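Local coordinates for poly-beta-hydroxybuterate polymerase (Cupriavidus necator, PDB 5T6O), which probably acts as an acyltransferase that joins hydroxybutyryl units into the polyester polyhydroxybutyrate, this chain being the catalytic domain of the longer synthase, at residues A[79-89]-A[229-240]; A[140-150]-A[265-275]. The protein carries 1 engineered substitution. All blocks are in the same frame, centred on the assembly; numbering follows the deposited sequence.

Both contacts involve the insertion between strands 140-146 and 272-277, the position where alpha/beta hydrolases commonly carry a cap. Contact 2 pairs those two strands within the central sheet, its centre about 11 Å from the centre of the chain. Contact 1, about 17 Å from that centre, packs part of the insertion (229-240) against the loop before helix 89-108. Contacts 1 and 2 have centres about 25 Å apart and nearest atoms about 5 Å apart. Helix 120-134 packs on side chains of both; in this fold the helix after strand 113-118 ordinarily follows the nucleophile turn. A sulfate, probably from the crystallisation liquor, lies about 3 Å from the Trp239 side chain.

Contact 1: A[79-89]-A[229-240]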
loop_
_atom_site.group_PDB
_atom_site.type_symbol
_atom_site.label_atom_id
_atom_site.label_comp_id
_atom_site.label_asym_id
_atom_site.label_seq_id
_atom_site.Cartn_x
_atom_site.Cartn_y
_atom_site.Cartn_z
ATOM N N ASN A 79 -36.991 -0.619 10.431
ATOM C CA ASN A 79 -36.017 -1.581 10.936
ATOM C C ASN A 79 -36.691 -2.947 10.853
ATOM O O ASN A 79 -37.552 -3.250 11.679
ATOM C CB ASN A 79 -35.597 -1.235 12.369
ATOM C CG ASN A 79 -34.252 -1.830 12.735
ATOM O OD1 ASN A 79 -33.702 -2.618 11.973
ATOM N ND2 ASN A 79 -33.717 -1.457 13.904
ATOM N N PRO A 80 -36.365 -3.777 9.860
ATOM C CA PRO A 80 -37.229 -4.922 9.545
ATOM C C PRO A 80 -37.321 -5.928 10.684
ATOM O O PRO A 80 -36.353 -6.177 11.407
ATOM C CB PRO A 80 -36.571 -5.542 8.305
ATOM C CG PRO A 80 -35.222 -4.980 8.256
ATOM C CD PRO A 80 -35.271 -3.632 8.888
ATOM N N ASP A 81 -38.516 -6.485 10.840
ATOM C CA ASP A 81 -38.813 -7.560 11.767
ATOM C C ASP A 81 -39.033 -8.846 10.981
ATOM O O ASP A 81 -38.786 -8.906 9.771
ATOM C CB ASP A 81 -40.037 -7.209 12.621
ATOM C CG ASP A 81 -41.286 -6.947 11.786
ATOM O OD1 ASP A 81 -41.330 -7.317 10.593
ATOM O OD2 ASP A 81 -42.242 -6.366 12.331
ATOM N N ALA A 82 -39.557 -9.864 11.669
ATOM C CA ALA A 82 -39.702 -11.184 11.064
ATOM C C ALA A 82 -40.569 -11.148 9.814
ATOM O O ALA A 82 -40.342 -11.925 8.878
ATOM C CB ALA A 82 -40.284 -12.157 12.087
ATOM N N SER A 83 -41.553 -10.245 9.768
ATOM C CA SER A 83 -42.452 -10.183 8.622
ATOM C C SER A 83 -41.721 -9.805 7.345
ATOM O O SER A 83 -42.222 -10.081 6.250
ATOM C CB SER A 83 -43.582 -9.181 8.885
ATOM O OG SER A 83 -43.076 -7.857 9.000
ATOM N N MET A 84 -40.546 -9.183 7.460
ATOM C CA MET A 84 -39.785 -8.744 6.305
ATOM C C MET A 84 -38.540 -9.591 6.063
ATOM O O MET A 84 -37.694 -9.209 5.253
ATOM C CB MET A 84 -39.413 -7.271 6.470
ATOM C CG MET A 84 -40.648 -6.375 6.571
ATOM S SD MET A 84 -40.184 -4.681 6.950
ATOM C CE MET A 84 -39.330 -4.196 5.449
ATOM N N ALA A 85 -38.424 -10.742 6.724
ATOM C CA ALA A 85 -37.225 -11.572 6.595
ATOM C C ALA A 85 -36.988 -12.072 5.171
ATOM O O ALA A 85 -35.883 -12.542 4.872
ATOM C CB ALA A 85 -37.321 -12.761 7.554
ATOM N N GLY A 86 -37.984 -11.985 4.291
ATOM C CA GLY A 86 -37.819 -12.355 2.900
ATOM C C GLY A 86 -37.737 -11.211 1.916
ATOM O O GLY A 86 -37.793 -11.457 0.702
ATOM N N SER A 87 -37.600 -9.968 2.380
ATOM C CA SER A 87 -37.547 -8.817 1.487
ATOM C C SER A 87 -36.276 -8.835 0.647
ATOM O O SER A 87 -35.205 -9.212 1.122
ATOM C CB SER A 87 -37.597 -7.514 2.287
ATOM O OG SER A 87 -38.742 -7.472 3.120
ATOM N N THR A 88 -36.395 -8.379 -0.596
ATOM C CA THR A 88 -35.322 -8.460 -1.575
ATOM C C THR A 88 -34.778 -7.076 -1.888
ATOM O O THR A 88 -35.375 -6.053 -1.546
ATOM C CB THR A 88 -35.815 -9.114 -2.865
ATOM O OG1 THR A 88 -36.812 -8.267 -3.461
ATOM C CG2 THR A 88 -36.411 -10.479 -2.568
ATOM N N TRP A 89 -33.632 -7.064 -2.573
ATOM C CA TRP A 89 -33.103 -5.805 -3.090
ATOM C C TRP A 89 -34.130 -5.116 -3.983
ATOM O O TRP A 89 -34.327 -3.901 -3.880
ATOM C CB TRP A 89 -31.795 -6.053 -3.845
ATOM C CG TRP A 89 -31.237 -4.854 -4.584
ATOM C CD1 TRP A 89 -31.497 -4.496 -5.877
ATOM C CD2 TRP A 89 -30.304 -3.888 -4.081
ATOM N NE1 TRP A 89 -30.791 -3.365 -6.210
ATOM C CE2 TRP A 89 -30.053 -2.969 -5.125
ATOM C CE3 TRP A 89 -29.659 -3.706 -2.847
ATOM C CZ2 TRP A 89 -29.187 -1.888 -4.977
ATOM C CZ3 TRP A 89 -28.797 -2.634 -2.699
ATOM C CH2 TRP A 89 -28.569 -1.734 -3.761
ATOM N N ALA A 229 -28.066 -0.422 15.760
ATOM C CA ALA A 229 -27.915 -1.272 14.582
ATOM C C ALA A 229 -29.250 -1.515 13.876
ATOM O O ALA A 229 -30.326 -1.385 14.455
ATOM C CB ALA A 229 -27.296 -2.618 14.969
ATOM N N THR A 230 -29.168 -1.865 12.593
ATOM C CA THR A 230 -30.356 -2.176 11.818
ATOM C C THR A 230 -30.267 -3.606 11.314
ATOM O O THR A 230 -29.175 -4.155 11.158
ATOM C CB THR A 230 -30.536 -1.209 10.649
ATOM O OG1 THR A 230 -29.364 -1.239 9.816
ATOM C CG2 THR A 230 -30.764 0.212 11.195
ATOM N N ASN A 231 -31.425 -4.210 11.082
ATOM C CA ASN A 231 -31.485 -5.538 10.483
ATOM C C ASN A 231 -31.522 -5.438 8.970
ATOM O O ASN A 231 -32.200 -4.572 8.413
ATOM C CB ASN A 231 -32.719 -6.301 10.951
ATOM C CG ASN A 231 -32.612 -6.747 12.390
ATOM O OD1 ASN A 231 -31.548 -7.189 12.832
ATOM N ND2 ASN A 231 -33.709 -6.616 13.135
ATOM N N LEU A 232 -30.823 -6.360 8.309
ATOM C CA LEU A 232 -30.931 -6.494 6.866
ATOM C C LEU A 232 -31.671 -7.779 6.549
ATOM O O LEU A 232 -31.310 -8.827 7.092
ATOM C CB LEU A 232 -29.554 -6.530 6.201
ATOM C CG LEU A 232 -28.621 -5.326 6.380
ATOM C CD1 LEU A 232 -27.326 -5.554 5.603
ATOM C CD2 LEU A 232 -29.319 -4.026 5.927
ATOM N N PRO A 233 -32.688 -7.752 5.694
ATOM C CA PRO A 233 -33.329 -9.007 5.280
ATOM C C PRO A 233 -32.335 -9.886 4.534
ATOM O O PRO A 233 -31.471 -9.399 3.806
ATOM C CB PRO A 233 -34.472 -8.543 4.366
ATOM C CG PRO A 233 -34.649 -7.043 4.720
ATOM C CD PRO A 233 -33.268 -6.577 5.017
ATOM N N GLY A 234 -32.474 -11.196 4.723
ATOM C CA GLY A 234 -31.562 -12.159 4.139
ATOM C C GLY A 234 -31.326 -11.967 2.652
ATOM O O GLY A 234 -30.184 -11.808 2.209
ATOM N N PRO A 235 -32.393 -11.997 1.844
ATOM C CA PRO A 235 -32.187 -11.893 0.386
ATOM C C PRO A 235 -31.584 -10.567 -0.033
ATOM O O PRO A 235 -30.804 -10.517 -0.992
ATOM C CB PRO A 235 -33.601 -12.080 -0.185
ATOM C CG PRO A 235 -34.311 -12.952 0.875
ATOM C CD PRO A 235 -33.784 -12.370 2.187
ATOM N N TRP A 236 -31.923 -9.491 0.678
ATOM C CA TRP A 236 -31.366 -8.171 0.389
ATOM C C TRP A 236 -29.862 -8.151 0.622
ATOM O O TRP A 236 -29.084 -7.702 -0.227
ATOM C CB TRP A 236 -32.048 -7.127 1.281
ATOM C CG TRP A 236 -31.709 -5.694 0.913
ATOM C CD1 TRP A 236 -32.470 -4.851 0.169
ATOM C CD2 TRP A 236 -30.523 -4.962 1.263
ATOM N NE1 TRP A 236 -31.851 -3.636 0.043
ATOM C CE2 TRP A 236 -30.647 -3.678 0.697
ATOM C CE3 TRP A 236 -29.378 -5.263 2.008
ATOM C CZ2 TRP A 236 -29.664 -2.700 0.838
ATOM C CZ3 TRP A 236 -28.400 -4.283 2.154
ATOM C CH2 TRP A 236 -28.548 -3.021 1.565
ATOM N N TYR A 237 -29.447 -8.592 1.803
ATOM C CA TYR A 237 -28.034 -8.634 2.165
ATOM C C TYR A 237 -27.259 -9.556 1.227
ATOM O O TYR A 237 -26.142 -9.236 0.804
ATOM C CB TYR A 237 -27.961 -9.073 3.636
ATOM C CG TYR A 237 -26.620 -9.286 4.307
ATOM C CD1 TYR A 237 -25.453 -8.729 3.820
ATOM C CD2 TYR A 237 -26.545 -10.053 5.469
ATOM C CE1 TYR A 237 -24.238 -8.948 4.461
ATOM C CE2 TYR A 237 -25.345 -10.274 6.114
ATOM C CZ TYR A 237 -24.191 -9.731 5.601
ATOM O OH TYR A 237 -22.991 -9.957 6.248
ATOM N N CYS A 238 -27.854 -10.695 0.865
ATOM C CA CYS A 238 -27.230 -11.617 -0.082
ATOM C C CYS A 238 -26.979 -10.941 -1.425
ATOM O O CYS A 238 -25.873 -11.014 -1.982
ATOM C CB CYS A 238 -28.132 -12.846 -0.244
ATOM S SG CYS A 238 -27.638 -14.036 -1.515
ATOM N N TRP A 239 -28.002 -10.275 -1.962
ATOM C CA TRP A 239 -27.884 -9.640 -3.276
ATOM C C TRP A 239 -26.840 -8.538 -3.251
ATOM O O TRP A 239 -25.991 -8.448 -4.143
ATOM C CB TRP A 239 -29.244 -9.077 -3.705
ATOM C CG TRP A 239 -29.311 -8.590 -5.121
ATOM C CD1 TRP A 239 -29.873 -9.239 -6.186
ATOM C CD2 TRP A 239 -28.802 -7.348 -5.633
ATOM N NE1 TRP A 239 -29.742 -8.477 -7.327
ATOM C CE2 TRP A 239 -29.087 -7.317 -7.014
ATOM C CE3 TRP A 239 -28.132 -6.265 -5.060
ATOM C CZ2 TRP A 239 -28.724 -6.245 -7.830
ATOM C CZ3 TRP A 239 -27.771 -5.203 -5.873
ATOM C CH2 TRP A 239 -28.070 -5.206 -7.243
ATOM N N TYR A 240 -26.899 -7.678 -2.232
ATOM C CA TYR A 240 -25.937 -6.585 -2.116
ATOM C C TYR A 240 -24.505 -7.109 -2.048
ATOM O O TYR A 240 -23.635 -6.670 -2.808
ATOM C CB TYR A 240 -26.291 -5.756 -0.883
ATOM C CG TYR A 240 -25.438 -4.529 -0.677
ATOM C CD1 TYR A 240 -25.260 -3.598 -1.698
ATOM C CD2 TYR A 240 -24.839 -4.288 0.547
ATOM C CE1 TYR A 240 -24.480 -2.468 -1.500
ATOM C CE2 TYR A 240 -24.054 -3.161 0.752
ATOM C CZ TYR A 240 -23.883 -2.258 -0.272
ATOM O OH TYR A 240 -23.101 -1.137 -0.060
HETATM O O HOH W 1 -32.562 -9.651 -2.979
#
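Asn79 accepts a bond from the backbone of Asn231 where the loop 79-89 passes strand 230-233. Asn231 N donates to Asn79 OD1 at 2.9 Å, nearly straight (169°) and in the carbonyl plane of the amide, while Asn79 ND2 donates to Ala387 O, so both ends of this amide serve backbone groups. One residue on, Asn231 ND2 donates to Pro80 O at 3.2 Å, almost in line with the carbonyl bond, and is shared with Ala389 O. Prolines form the next layer, their rings lying against carbonyls without an N-H of their own: Pro80 CG rests 3.1 Å from Asn231 O, and Pro233 CB 3.4 Å from Ser87 O. Aromatic packing closes the far end. With CG anti to its backbone N (chi1 172°), Trp89 swings its indole toward helix 234-246, where the five-membered ring lies over the six-membered ring of Trp239 in a face-to-face stack, centroids 3.5 Å apart and planes at 12°. Trp236 meets that indole obliquely, its CZ2 3.6 Å from Trp89 CZ3, and Tyr240 adds CD1. This aromatic cluster joins helix 89-108 to part of the insertion that follows strand 140-146 of the alpha/beta hydrolase fold.

Contact 2: A[140-150]-A[265-275]; sequences AASVTLLTTLL and LASIDVPTYIY
Val143 and Tyr273 bind backbone to backbone at the heart of two parallel strands, with Tyr273 N 2.9 Å from Val143 O. The bonds alternate along the pair: Val143 N takes Pro271 O at 3.0 Å, Leu145 N takes Tyr273 O at 2.8 Å, and Leu145 O receives Tyr275 N; beyond the strand end, Thr147 N bonds Tyr275 O. Proline fits at 271, since its carbonyl is used while its nitrogen needs no partner. Beside this pairing, Val143 CG2 meets Val270 CG2 at 3.5 Å, the two side chains crossing at about a right angle. The strand axes differ by only 5°, as befits neighbours in the central sheet of an alpha/beta hydrolase, where strand 140-146 sits between 113-118 and 272-277. The side chains of Tyr273 and Tyr275 lie on the same face as Thr144 and Leu146. Leu146 CD2 packs 3.7 Å from Tyr275 CB, and Thr147 OG1 comes in plane at that ring's edge, 3.7 Å from Tyr275 CD2. The Tyr275 ring also stacks on Trp347. Further out, helix 348-358 closes over this face: Trp351 NE1 bonds Thr144 OG1 and Asp350 bonds the Tyr273 hydroxyl. On the opposite face Leu129 of helix 120-134 packs on Val143.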
loop_
_atom_site.group_PDB
_atom_site.type_symbol
_atom_site.label_atom_id
_atom_site.label_comp_id
_atom_site.label_asym_id
_atom_site.label_seq_id
_atom_site.Cartn_x
_atom_site.Cartn_y
_atom_site.Cartn_z
ATOM N N ALA A 140 -35.810 13.157 -11.715
ATOM C CA ALA A 140 -34.763 13.865 -10.984
ATOM C C ALA A 140 -34.164 14.969 -11.841
ATOM O O ALA A 140 -33.830 14.746 -13.010
ATOM C CB ALA A 140 -33.658 12.906 -10.527
ATOM N N ALA A 141 -34.023 16.159 -11.241
ATOM C CA ALA A 141 -33.307 17.261 -11.866
ATOM C C ALA A 141 -31.802 17.102 -11.710
ATOM O O ALA A 141 -31.039 17.475 -12.609
ATOM C CB ALA A 141 -33.754 18.594 -11.257
ATOM N N SER A 142 -31.371 16.539 -10.585
ATOM C CA SER A 142 -29.964 16.374 -10.271
ATOM C C SER A 142 -29.859 15.318 -9.183
ATOM O O SER A 142 -30.846 14.993 -8.521
ATOM C CB SER A 142 -29.332 17.692 -9.816
ATOM O OG SER A 142 -29.658 17.966 -8.461
ATOM N N VAL A 143 -28.649 14.787 -9.013
ATOM C CA VAL A 143 -28.356 13.732 -8.052
ATOM C C VAL A 143 -27.106 14.130 -7.285
ATOM O O VAL A 143 -26.124 14.574 -7.889
ATOM C CB VAL A 143 -28.136 12.373 -8.746
ATOM C CG1 VAL A 143 -27.702 11.315 -7.729
ATOM C CG2 VAL A 143 -29.409 11.937 -9.471
ATOM N N THR A 144 -27.142 13.973 -5.963
ATOM C CA THR A 144 -25.972 14.149 -5.113
ATOM C C THR A 144 -25.627 12.796 -4.501
ATOM O O THR A 144 -26.444 12.210 -3.781
ATOM C CB THR A 144 -26.237 15.193 -4.025
ATOM O OG1 THR A 144 -26.520 16.460 -4.638
ATOM C CG2 THR A 144 -25.028 15.341 -3.097
ATOM N N LEU A 145 -24.418 12.311 -4.770
ATOM C CA LEU A 145 -23.936 11.040 -4.229
ATOM C C LEU A 145 -22.876 11.343 -3.179
ATOM O O LEU A 145 -21.739 11.672 -3.516
ATOM C CB LEU A 145 -23.372 10.169 -5.348
ATOM C CG LEU A 145 -24.377 9.732 -6.419
ATOM C CD1 LEU A 145 -23.676 8.840 -7.461
ATOM C CD2 LEU A 145 -25.560 8.992 -5.781
ATOM N N LEU A 146 -23.246 11.244 -1.903
ATOM C CA LEU A 146 -22.294 11.418 -0.819
ATOM C C LEU A 146 -21.721 10.057 -0.441
ATOM O O LEU A 146 -22.472 9.159 -0.037
ATOM C CB LEU A 146 -22.958 12.067 0.395
ATOM C CG LEU A 146 -23.660 13.407 0.158
ATOM C CD1 LEU A 146 -24.149 13.956 1.500
ATOM C CD2 LEU A 146 -22.736 14.421 -0.519
ATOM N N THR A 147 -20.404 9.892 -0.597
ATOM C CA THR A 147 -19.714 8.715 -0.069
ATOM C C THR A 147 -20.378 7.425 -0.555
ATOM O O THR A 147 -20.712 6.530 0.224
ATOM C CB THR A 147 -19.679 8.795 1.461
ATOM O OG1 THR A 147 -19.228 10.099 1.821
ATOM C CG2 THR A 147 -18.722 7.791 2.065
ATOM N N THR A 148 -20.566 7.329 -1.867
ATOM C CA THR A 148 -21.357 6.256 -2.467
ATOM C C THR A 148 -20.467 5.320 -3.273
ATOM O O THR A 148 -19.659 5.775 -4.085
ATOM C CB THR A 148 -22.438 6.851 -3.371
ATOM O OG1 THR A 148 -23.352 7.604 -2.570
ATOM C CG2 THR A 148 -23.179 5.759 -4.163
ATOM N N LEU A 149 -20.626 4.016 -3.067
ATOM C CA LEU A 149 -19.985 3.030 -3.926
ATOM C C LEU A 149 -20.923 2.683 -5.075
ATOM O O LEU A 149 -22.071 2.283 -4.847
ATOM C CB LEU A 149 -19.622 1.772 -3.137
ATOM C CG LEU A 149 -18.495 1.948 -2.120
ATOM C CD1 LEU A 149 -18.381 0.695 -1.222
ATOM C CD2 LEU A 149 -17.177 2.236 -2.841
ATOM N N LEU A 150 -20.447 2.872 -6.302
ATOM C CA LEU A 150 -21.050 2.281 -7.488
ATOM C C LEU A 150 -20.125 1.257 -8.129
ATOM O O LEU A 150 -20.560 0.148 -8.491
ATOM C CB LEU A 150 -21.406 3.376 -8.507
ATOM C CG LEU A 150 -22.400 4.444 -8.046
ATOM C CD1 LEU A 150 -22.643 5.453 -9.172
ATOM C CD2 LEU A 150 -23.717 3.830 -7.553
ATOM N N LEU A 265 -26.198 2.487 -15.316
ATOM C CA LEU A 265 -26.078 3.718 -14.536
ATOM C C LEU A 265 -25.883 4.941 -15.421
ATOM O O LEU A 265 -26.186 6.060 -14.987
ATOM C CB LEU A 265 -24.922 3.616 -13.537
ATOM C CG LEU A 265 -25.031 2.575 -12.418
ATOM C CD1 LEU A 265 -23.705 2.449 -11.676
ATOM C CD2 LEU A 265 -26.155 2.913 -11.450
ATOM N N ALA A 266 -25.384 4.765 -16.649
ATOM C CA ALA A 266 -25.254 5.910 -17.542
ATOM C C ALA A 266 -26.606 6.465 -17.964
ATOM O O ALA A 266 -26.669 7.602 -18.442
ATOM C CB ALA A 266 -24.433 5.541 -18.784
ATOM N N SER A 267 -27.689 5.701 -17.797
ATOM C CA SER A 267 -29.004 6.168 -18.222
ATOM C C SER A 267 -29.616 7.172 -17.253
ATOM O O SER A 267 -30.613 7.810 -17.601
ATOM C CB SER A 267 -29.960 4.977 -18.413
ATOM O OG SER A 267 -30.272 4.373 -17.166
ATOM N N ILE A 268 -29.041 7.341 -16.056
ATOM C CA ILE A 268 -29.553 8.338 -15.120
ATOM C C ILE A 268 -29.481 9.731 -15.737
ATOM O O ILE A 268 -30.457 10.490 -15.717
ATOM C CB ILE A 268 -28.781 8.264 -13.793
ATOM C CG1 ILE A 268 -28.986 6.883 -13.146
ATOM C CG2 ILE A 268 -29.244 9.383 -12.842
ATOM C CD1 ILE A 268 -28.107 6.641 -11.946
ATOM N N ASP A 269 -28.309 10.095 -16.252
ATOM C CA ASP A 269 -28.120 11.218 -17.176
ATOM C C ASP A 269 -28.722 12.527 -16.653
ATOM O O ASP A 269 -29.541 13.179 -17.303
ATOM C CB ASP A 269 -28.683 10.870 -18.559
ATOM C CG ASP A 269 -28.305 11.897 -19.606
ATOM O OD1 ASP A 269 -27.312 12.622 -19.373
ATOM O OD2 ASP A 269 -29.004 11.988 -20.646
ATOM N N VAL A 270 -28.286 12.917 -15.461
ATOM C CA VAL A 270 -28.601 14.242 -14.928
ATOM C C VAL A 270 -27.352 14.808 -14.273
ATOM O O VAL A 270 -26.420 14.065 -13.936
ATOM C CB VAL A 270 -29.760 14.204 -13.911
ATOM C CG1 VAL A 270 -31.031 13.604 -14.532
ATOM C CG2 VAL A 270 -29.340 13.454 -12.662
ATOM N N PRO A 271 -27.295 16.127 -14.096
ATOM C CA PRO A 271 -26.163 16.710 -13.364
ATOM C C PRO A 271 -25.975 16.023 -12.016
ATOM O O PRO A 271 -26.932 15.801 -11.272
ATOM C CB PRO A 271 -26.573 18.175 -13.207
ATOM C CG PRO A 271 -27.431 18.431 -14.393
ATOM C CD PRO A 271 -28.210 17.165 -14.606
ATOM N N THR A 272 -24.730 15.655 -11.711
ATOM C CA THR A 272 -24.455 14.803 -10.559
ATOM C C THR A 272 -23.258 15.331 -9.781
ATOM O O THR A 272 -22.189 15.554 -10.361
ATOM C CB THR A 272 -24.196 13.356 -10.991
ATOM O OG1 THR A 272 -25.337 12.867 -11.708
ATOM C CG2 THR A 272 -23.919 12.471 -9.764
ATOM N N TYR A 273 -23.449 15.518 -8.469
ATOM C CA TYR A 273 -22.403 15.940 -7.542
ATOM C C TYR A 273 -21.915 14.717 -6.777
ATOM O O TYR A 273 -22.714 14.040 -6.119
ATOM C CB TYR A 273 -22.951 16.986 -6.574
ATOM C CG TYR A 273 -21.955 17.722 -5.692
ATOM C CD1 TYR A 273 -21.497 17.172 -4.485
ATOM C CD2 TYR A 273 -21.553 19.010 -6.017
ATOM C CE1 TYR A 273 -20.610 17.878 -3.656
ATOM C CE2 TYR A 273 -20.677 19.717 -5.202
ATOM C CZ TYR A 273 -20.220 19.152 -4.021
ATOM O OH TYR A 273 -19.354 19.877 -3.229
ATOM N N ILE A 274 -20.618 14.437 -6.865
ATOM C CA ILE A 274 -20.025 13.210 -6.338
ATOM C C ILE A 274 -19.020 13.599 -5.270
ATOM O O ILE A 274 -18.072 14.346 -5.551
ATOM C CB ILE A 274 -19.344 12.378 -7.440
ATOM C CG1 ILE A 274 -20.321 12.119 -8.590
ATOM C CG2 ILE A 274 -18.855 11.048 -6.850
ATOM C CD1 ILE A 274 -19.648 11.681 -9.905
ATOM N N TYR A 275 -19.230 13.110 -4.048
ATOM C CA TYR A 275 -18.427 13.512 -2.903
ATOM C C TYR A 275 -17.749 12.290 -2.288
ATOM O O TYR A 275 -18.361 11.228 -2.146
ATOM C CB TYR A 275 -19.278 14.241 -1.814
ATOM C CG TYR A 275 -18.454 14.396 -0.572
ATOM C CD1 TYR A 275 -17.574 15.464 -0.435
ATOM C CD2 TYR A 275 -18.477 13.427 0.432
ATOM C CE1 TYR A 275 -16.756 15.569 0.669
ATOM C CE2 TYR A 275 -17.657 13.531 1.534
ATOM C CZ TYR A 275 -16.796 14.595 1.636
ATOM O OH TYR A 275 -15.971 14.673 2.725
HETATM O O HOH W 2 -19.770 9.482 -3.758
#